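Local coordinates for protein condensin complex subunit 3 (Schizosaccharomyces pombe, PDB 5OQR) that serves as a regulatory HEAT-repeat subunit of condensin, the complex required to turn interphase chromatin into condensed mitotic-like chromosomes, at residues L512-L515 and D519-F522; L527-Y532 and R545-M550. All blocks are in the same frame, centred on the assembly; numbering follows the deposited sequence.

Contact 1. Residues L512-L515 and D519-F522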
ATOM      1  N   LEU A 512       7.590  13.440  29.161  1.00 26.33           N
ATOM      2  CA  LEU A 512       7.071  12.174  29.668  1.00 28.30           C
ATOM      3  C   LEU A 512       6.627  12.284  31.118  1.00 26.47           C
ATOM      4  O   LEU A 512       5.758  11.524  31.555  1.00 29.17           O
ATOM      5  CB  LEU A 512       8.127  11.080  29.523  1.00 31.74           C
ATOM      6  CG  LEU A 512       8.443  10.651  28.091  1.00 29.36           C
ATOM      7  CD1 LEU A 512       9.696   9.803  28.055  1.00 29.94           C
ATOM      8  CD2 LEU A 512       7.272   9.894  27.492  1.00 32.18           C
ATOM      9  N   VAL A 513       7.208  13.210  31.880  1.00 26.27           N
ATOM     10  CA  VAL A 513       6.753  13.419  33.249  1.00 33.12           C
ATOM     11  C   VAL A 513       5.433  14.171  33.252  1.00 31.29           C
ATOM     12  O   VAL A 513       4.586  13.953  34.125  1.00 34.01           O
ATOM     13  CB  VAL A 513       7.829  14.160  34.064  1.00 28.67           C
ATOM     14  CG1 VAL A 513       7.355  14.404  35.487  1.00 34.47           C
ATOM     15  CG2 VAL A 513       9.117  13.368  34.075  1.00 30.02           C
ATOM     16  N   CYS A 514       5.234  15.063  32.281  1.00 33.78           N
ATOM     17  CA  CYS A 514       3.971  15.783  32.183  1.00 30.46           C
ATOM     18  C   CYS A 514       2.815  14.844  31.878  1.00 29.21           C
ATOM     19  O   CYS A 514       1.676  15.118  32.265  1.00 32.60           O
ATOM     20  CB  CYS A 514       4.078  16.866  31.114  1.00 23.85           C
ATOM     21  SG  CYS A 514       5.142  18.233  31.585  1.00 30.67           S
ATOM     22  N   LEU A 515       3.082  13.730  31.195  1.00 30.25           N
ATOM     23  CA  LEU A 515       2.044  12.744  30.926  1.00 30.90           C
ATOM     24  C   LEU A 515       1.615  11.984  32.173  1.00 34.75           C
ATOM     25  O   LEU A 515       0.670  11.193  32.098  1.00 38.02           O
ATOM     26  CB  LEU A 515       2.527  11.752  29.869  1.00 28.47           C
ATOM     27  CG  LEU A 515       3.079  12.366  28.583  1.00 28.66           C
ATOM     28  CD1 LEU A 515       3.504  11.273  27.618  1.00 30.88           C
ATOM     29  CD2 LEU A 515       2.060  13.289  27.933  1.00 31.83           C
ATOM     30  N   ASP A 519      -1.509  18.627  36.431  1.00 41.21           N
ATOM     31  CA  ASP A 519      -1.159  19.974  36.866  1.00 38.28           C
ATOM     32  C   ASP A 519       0.236  20.359  36.393  1.00 37.88           C
ATOM     33  O   ASP A 519       0.477  21.516  36.035  1.00 41.46           O
ATOM     34  CB  ASP A 519      -1.264  20.079  38.386  1.00 46.03           C
ATOM     35  CG  ASP A 519      -2.678  20.369  38.856  1.00 58.22           C
ATOM     36  OD1 ASP A 519      -3.320  21.280  38.291  1.00 64.84           O
ATOM     37  OD2 ASP A 519      -3.152  19.684  39.786  1.00 60.31           O
ATOM     38  N   LEU A 520       1.168  19.405  36.384  1.00 44.17           N
ATOM     39  CA  LEU A 520       2.496  19.688  35.852  1.00 37.13           C
ATOM     40  C   LEU A 520       2.446  19.882  34.344  1.00 35.09           C
ATOM     41  O   LEU A 520       3.127  20.758  33.801  1.00 31.53           O
ATOM     42  CB  LEU A 520       3.458  18.557  36.216  1.00 43.99           C
ATOM     43  CG  LEU A 520       4.925  18.770  35.835  1.00 43.62           C
ATOM     44  CD1 LEU A 520       5.523  19.945  36.589  1.00 38.76           C
ATOM     45  CD2 LEU A 520       5.720  17.510  36.098  1.00 38.06           C
ATOM     46  N   ALA A 521       1.645  19.072  33.650  1.00 38.58           N
ATOM     47  CA  ALA A 521       1.421  19.288  32.226  1.00 28.98           C
ATOM     48  C   ALA A 521       0.920  20.701  31.964  1.00 31.37           C
ATOM     49  O   ALA A 521       1.457  21.417  31.114  1.00 35.52           O
ATOM     50  CB  ALA A 521       0.426  18.256  31.696  1.00 27.87           C
ATOM     51  N   PHE A 522      -0.107  21.124  32.704  1.00 35.10           N
ATOM     52  CA  PHE A 522      -0.671  22.454  32.502  1.00 34.54           C
ATOM     53  C   PHE A 522       0.349  23.542  32.809  1.00 33.95           C
ATOM     54  O   PHE A 522       0.391  24.574  32.132  1.00 32.57           O
ATOM     55  CB  PHE A 522      -1.916  22.629  33.372  1.00 37.67           C
ATOM     56  CG  PHE A 522      -2.603  23.949  33.184  1.00 40.57           C
ATOM     57  CD1 PHE A 522      -3.564  24.109  32.201  1.00 44.31           C
ATOM     58  CD2 PHE A 522      -2.286  25.030  33.985  1.00 36.63           C
ATOM     59  CE1 PHE A 522      -4.195  25.321  32.023  1.00 42.91           C
ATOM     60  CE2 PHE A 522      -2.915  26.246  33.811  1.00 46.64           C
ATOM     61  CZ  PHE A 522      -3.871  26.391  32.829  1.00 39.11           C
TER
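Across the short turn that joins two consecutive helices of an alpha-solenoid, Val513 and Cys514 near the end of helix 500-514 pack on Leu520 and Ala521 in the first turns of helix 518-534. The backbones come closest at Cys514 and Ala521, whose CA atoms lie 4.3 Å apart. The single methyl of Ala521 and the short side chain of Cys514 suit so close an approach: Ala521 CB rests 3.4 Å from the carbonyl O of Cys514 and 4.0 Å from Cys514 CB. That carbonyl O receives a hydrogen bond from His554, which ties it to helix 537-554, the next helix of the HEAT-repeat array. Cys514 SG comes up to the backbone of helix 518-534, 3.9 Å from the carbonyl O of Leu520, so that the compact thiol packs between the two helices. On the same seam Val513 and Leu520 meet branch to branch, Val513 CG1 lying 3.6 Å from Leu520 CD2. The valine torsion that sets CG1 anti to the backbone N (chi1 179°) turns this methyl to the leucine. Leu520 N is hydrogen-bonded to the side-chain OD1 of Asn517 just before it.

Contact 2. Residues L527-Y532 and R545-M550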
ATOM      1  N   LEU A 527       5.808  26.703  28.184  1.00 49.42           N
ATOM      2  CA  LEU A 527       7.164  26.395  27.745  1.00 36.24           C
ATOM      3  C   LEU A 527       7.157  25.761  26.361  1.00 40.04           C
ATOM      4  O   LEU A 527       7.903  26.178  25.468  1.00 39.12           O
ATOM      5  CB  LEU A 527       7.838  25.470  28.757  1.00 41.86           C
ATOM      6  CG  LEU A 527       9.250  24.994  28.408  1.00 39.17           C
ATOM      7  CD1 LEU A 527      10.211  26.167  28.336  1.00 50.03           C
ATOM      8  CD2 LEU A 527       9.718  23.981  29.421  1.00 39.18           C
ATOM      9  N   TYR A 528       6.315  24.747  26.163  1.00 36.36           N
ATOM     10  CA  TYR A 528       6.284  24.052  24.883  1.00 29.70           C
ATOM     11  C   TYR A 528       5.686  24.903  23.772  1.00 35.40           C
ATOM     12  O   TYR A 528       5.949  24.630  22.596  1.00 38.27           O
ATOM     13  CB  TYR A 528       5.518  22.742  25.033  1.00 26.48           C
ATOM     14  CG  TYR A 528       6.294  21.730  25.838  1.00 33.33           C
ATOM     15  CD1 TYR A 528       5.990  21.489  27.167  1.00 31.47           C
ATOM     16  CD2 TYR A 528       7.355  21.041  25.271  1.00 36.57           C
ATOM     17  CE1 TYR A 528       6.708  20.574  27.905  1.00 34.97           C
ATOM     18  CE2 TYR A 528       8.080  20.127  25.998  1.00 36.69           C
ATOM     19  CZ  TYR A 528       7.756  19.896  27.313  1.00 30.60           C
ATOM     20  OH  TYR A 528       8.481  18.980  28.034  1.00 32.26           O
ATOM     21  N   LEU A 529       4.893  25.921  24.107  1.00 37.11           N
ATOM     22  CA  LEU A 529       4.496  26.899  23.101  1.00 29.41           C
ATOM     23  C   LEU A 529       5.667  27.799  22.735  1.00 38.62           C
ATOM     24  O   LEU A 529       5.871  28.116  21.559  1.00 43.53           O
ATOM     25  CB  LEU A 529       3.319  27.729  23.607  1.00 26.63           C
ATOM     26  CG  LEU A 529       2.038  26.950  23.893  1.00 30.56           C
ATOM     27  CD1 LEU A 529       1.052  27.819  24.644  1.00 35.64           C
ATOM     28  CD2 LEU A 529       1.419  26.434  22.603  1.00 32.31           C
ATOM     29  N   HIS A 530       6.449  28.217  23.733  1.00 40.43           N
ATOM     30  CA  HIS A 530       7.666  28.972  23.459  1.00 45.71           C
ATOM     31  C   HIS A 530       8.665  28.144  22.664  1.00 45.03           C
ATOM     32  O   HIS A 530       9.452  28.697  21.887  1.00 43.02           O
ATOM     33  CB  HIS A 530       8.290  29.443  24.772  1.00 46.04           C
ATOM     34  CG  HIS A 530       9.517  30.282  24.593  1.00 60.07           C
ATOM     35  ND1 HIS A 530      10.787  29.801  24.821  1.00 60.29           N
ATOM     36  CD2 HIS A 530       9.666  31.570  24.205  1.00 68.74           C
ATOM     37  CE1 HIS A 530      11.667  30.757  24.583  1.00 66.56           C
ATOM     38  NE2 HIS A 530      11.013  31.841  24.208  1.00 64.69           N
ATOM     39  N   CYS A 531       8.647  26.821  22.833  1.00 42.73           N
ATOM     40  CA  CYS A 531       9.537  25.967  22.054  1.00 41.40           C
ATOM     41  C   CYS A 531       9.171  25.989  20.577  1.00 39.86           C
ATOM     42  O   CYS A 531      10.051  25.924  19.713  1.00 49.79           O
ATOM     43  CB  CYS A 531       9.498  24.536  22.591  1.00 43.46           C
ATOM     44  SG  CYS A 531      10.410  24.283  24.129  1.00 52.85           S
ATOM     45  N   TYR A 532       7.879  26.082  20.261  1.00 38.51           N
ATOM     46  CA  TYR A 532       7.465  25.986  18.867  1.00 39.87           C
ATOM     47  C   TYR A 532       7.808  27.254  18.094  1.00 45.88           C
ATOM     48  O   TYR A 532       8.345  27.188  16.983  1.00 51.15           O
ATOM     49  CB  TYR A 532       5.969  25.703  18.771  1.00 32.86           C
ATOM     50  CG  TYR A 532       5.541  25.400  17.357  1.00 32.93           C
ATOM     51  CD1 TYR A 532       5.260  26.424  16.464  1.00 40.39           C
ATOM     52  CD2 TYR A 532       5.441  24.095  16.907  1.00 34.77           C
ATOM     53  CE1 TYR A 532       4.886  26.157  15.170  1.00 37.45           C
ATOM     54  CE2 TYR A 532       5.066  23.817  15.612  1.00 40.80           C
ATOM     55  CZ  TYR A 532       4.790  24.853  14.748  1.00 40.88           C
ATOM     56  OH  TYR A 532       4.415  24.589  13.454  1.00 43.85           O
ATOM     57  N   ARG A 545       4.298  16.882  19.577  1.00 27.32           N
ATOM     58  CA  ARG A 545       4.072  15.591  20.220  1.00 30.83           C
ATOM     59  C   ARG A 545       3.677  15.766  21.678  1.00 32.52           C
ATOM     60  O   ARG A 545       2.776  15.080  22.175  1.00 32.46           O
ATOM     61  CB  ARG A 545       5.323  14.718  20.117  1.00 33.57           C
ATOM     62  CG  ARG A 545       5.770  14.400  18.702  1.00 34.34           C
ATOM     63  CD  ARG A 545       6.863  13.339  18.706  1.00 37.25           C
ATOM     64  NE  ARG A 545       7.643  13.342  17.473  1.00 35.98           N
ATOM     65  CZ  ARG A 545       8.764  14.030  17.292  1.00 38.65           C
ATOM     66  NH1 ARG A 545       9.258  14.785  18.264  1.00 38.15           N
ATOM     67  NH2 ARG A 545       9.397  13.964  16.130  1.00 45.97           N
ATOM     68  N   THR A 546       4.344  16.677  22.384  1.00 30.38           N
ATOM     69  CA  THR A 546       4.075  16.861  23.805  1.00 32.17           C
ATOM     70  C   THR A 546       2.665  17.387  24.033  1.00 29.83           C
ATOM     71  O   THR A 546       1.890  16.805  24.799  1.00 28.58           O
ATOM     72  CB  THR A 546       5.105  17.813  24.408  1.00 33.71           C
ATOM     73  OG1 THR A 546       6.421  17.331  24.125  1.00 29.36           O
ATOM     74  CG2 THR A 546       4.920  17.925  25.910  1.00 37.33           C
ATOM     75  N   LEU A 547       2.317  18.493  23.375  1.00 31.88           N
ATOM     76  CA  LEU A 547       0.997  19.085  23.563  1.00 27.32           C
ATOM     77  C   LEU A 547      -0.103  18.134  23.107  1.00 27.44           C
ATOM     78  O   LEU A 547      -1.156  18.041  23.748  1.00 29.88           O
ATOM     79  CB  LEU A 547       0.921  20.415  22.817  1.00 26.98           C
ATOM     80  CG  LEU A 547       1.762  21.521  23.461  1.00 22.42           C
ATOM     81  CD1 LEU A 547       2.160  22.573  22.448  1.00 27.13           C
ATOM     82  CD2 LEU A 547       1.004  22.154  24.604  1.00 25.28           C
ATOM     83  N   THR A 548       0.126  17.405  22.015  1.00 20.41           N
ATOM     84  CA  THR A 548      -0.871  16.448  21.553  1.00 24.66           C
ATOM     85  C   THR A 548      -1.066  15.329  22.566  1.00 31.74           C
ATOM     86  O   THR A 548      -2.199  14.915  22.835  1.00 38.82           O
ATOM     87  CB  THR A 548      -0.469  15.871  20.194  1.00 27.53           C
ATOM     88  OG1 THR A 548      -0.349  16.930  19.239  1.00 25.00           O
ATOM     89  CG2 THR A 548      -1.512  14.884  19.693  1.00 24.79           C
ATOM     90  N   ASP A 549       0.027  14.822  23.139  1.00 30.24           N
ATOM     91  CA  ASP A 549      -0.088  13.727  24.095  1.00 27.99           C
ATOM     92  C   ASP A 549      -0.671  14.192  25.422  1.00 27.75           C
ATOM     93  O   ASP A 549      -1.387  13.431  26.079  1.00 30.40           O
ATOM     94  CB  ASP A 549       1.277  13.077  24.305  1.00 38.75           C
ATOM     95  CG  ASP A 549       1.651  12.136  23.177  1.00 45.85           C
ATOM     96  OD1 ASP A 549       0.975  12.166  22.127  1.00 43.35           O
ATOM     97  OD2 ASP A 549       2.619  11.366  23.338  1.00 46.49           O
ATOM     98  N   MET A 550      -0.384  15.426  25.835  1.00 26.84           N
ATOM     99  CA  MET A 550      -0.991  15.947  27.055  1.00 28.04           C
ATOM    100  C   MET A 550      -2.505  16.044  26.919  1.00 29.78           C
ATOM    101  O   MET A 550      -3.239  15.768  27.874  1.00 33.71           O
ATOM    102  CB  MET A 550      -0.391  17.310  27.399  1.00 30.24           C
ATOM    103  CG  MET A 550       1.059  17.241  27.850  1.00 40.26           C
ATOM    104  SD  MET A 550       1.701  18.785  28.525  1.00 53.64           S
ATOM    105  CE  MET A 550       1.466  19.889  27.155  1.00 28.57           C
TER
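Tyr528 and Thr546 meet ring to methyl where helices 518-534 and 537-554 pack side by side. From Tyr528 CB, 4.2 Å from Leu547 CD1, the side chain leads into a ring whose face receives Thr546. Tyr528 CG lies 4.0 Å from Thr546 CG2, and the other ring carbons keep a similar distance, because the methyl sits over the middle of the ring: CG2 is 3.6 Å from the Tyr528 ring centroid and 7° off the normal, a CH-pi contact. At the tip, Tyr528 OH hydrogen-bonds to Ser511 OG and Leu507 O, which hold the far end of the side chain to helix 500-514. Thr546 suits its place by having two different branches. With CG2 anti to the backbone N, the methyl faces the ring, while OG1 bonds to Thr542 O one turn back and to Ser511 OG, so the buried hydroxyl is satisfied. Alongside, Leu529 CD2 touches Leu547 CD1 at 3.9 Å, the two side chains crossing at about a right angle and closing the interface with apolar branches. The axes of segments 527-532 and 545-550 approach to 10.4 Å and run 145° apart in direction, the roughly antiparallel pairing of a HEAT repeat. Helix 563-574 packs on Leu529 and Leu547, whereas helix 500-514 lies by Tyr528 and holds its hydroxyl.

Contact 1 closes before contact 2 opens along the chain, and their centres are 11 Å apart. Helix 518-534 belongs to both: its start turns back on helix 500-514 in contact 1, and its later part pairs with helix 537-554 in contact 2. The two join directly, since Met550 SD lies 3.5 Å from Ala521 CB and Leu515 CD2 lies 3.7 Å from Asp549 CB. Three successive helices of the solenoid thus share one continuous core, linking HEAT 7 to HEAT 8. The Asp549 carboxylate accepts hydrogen bonds from the backbone of another protein chain, so this part of the solenoid also lies at a subunit interface.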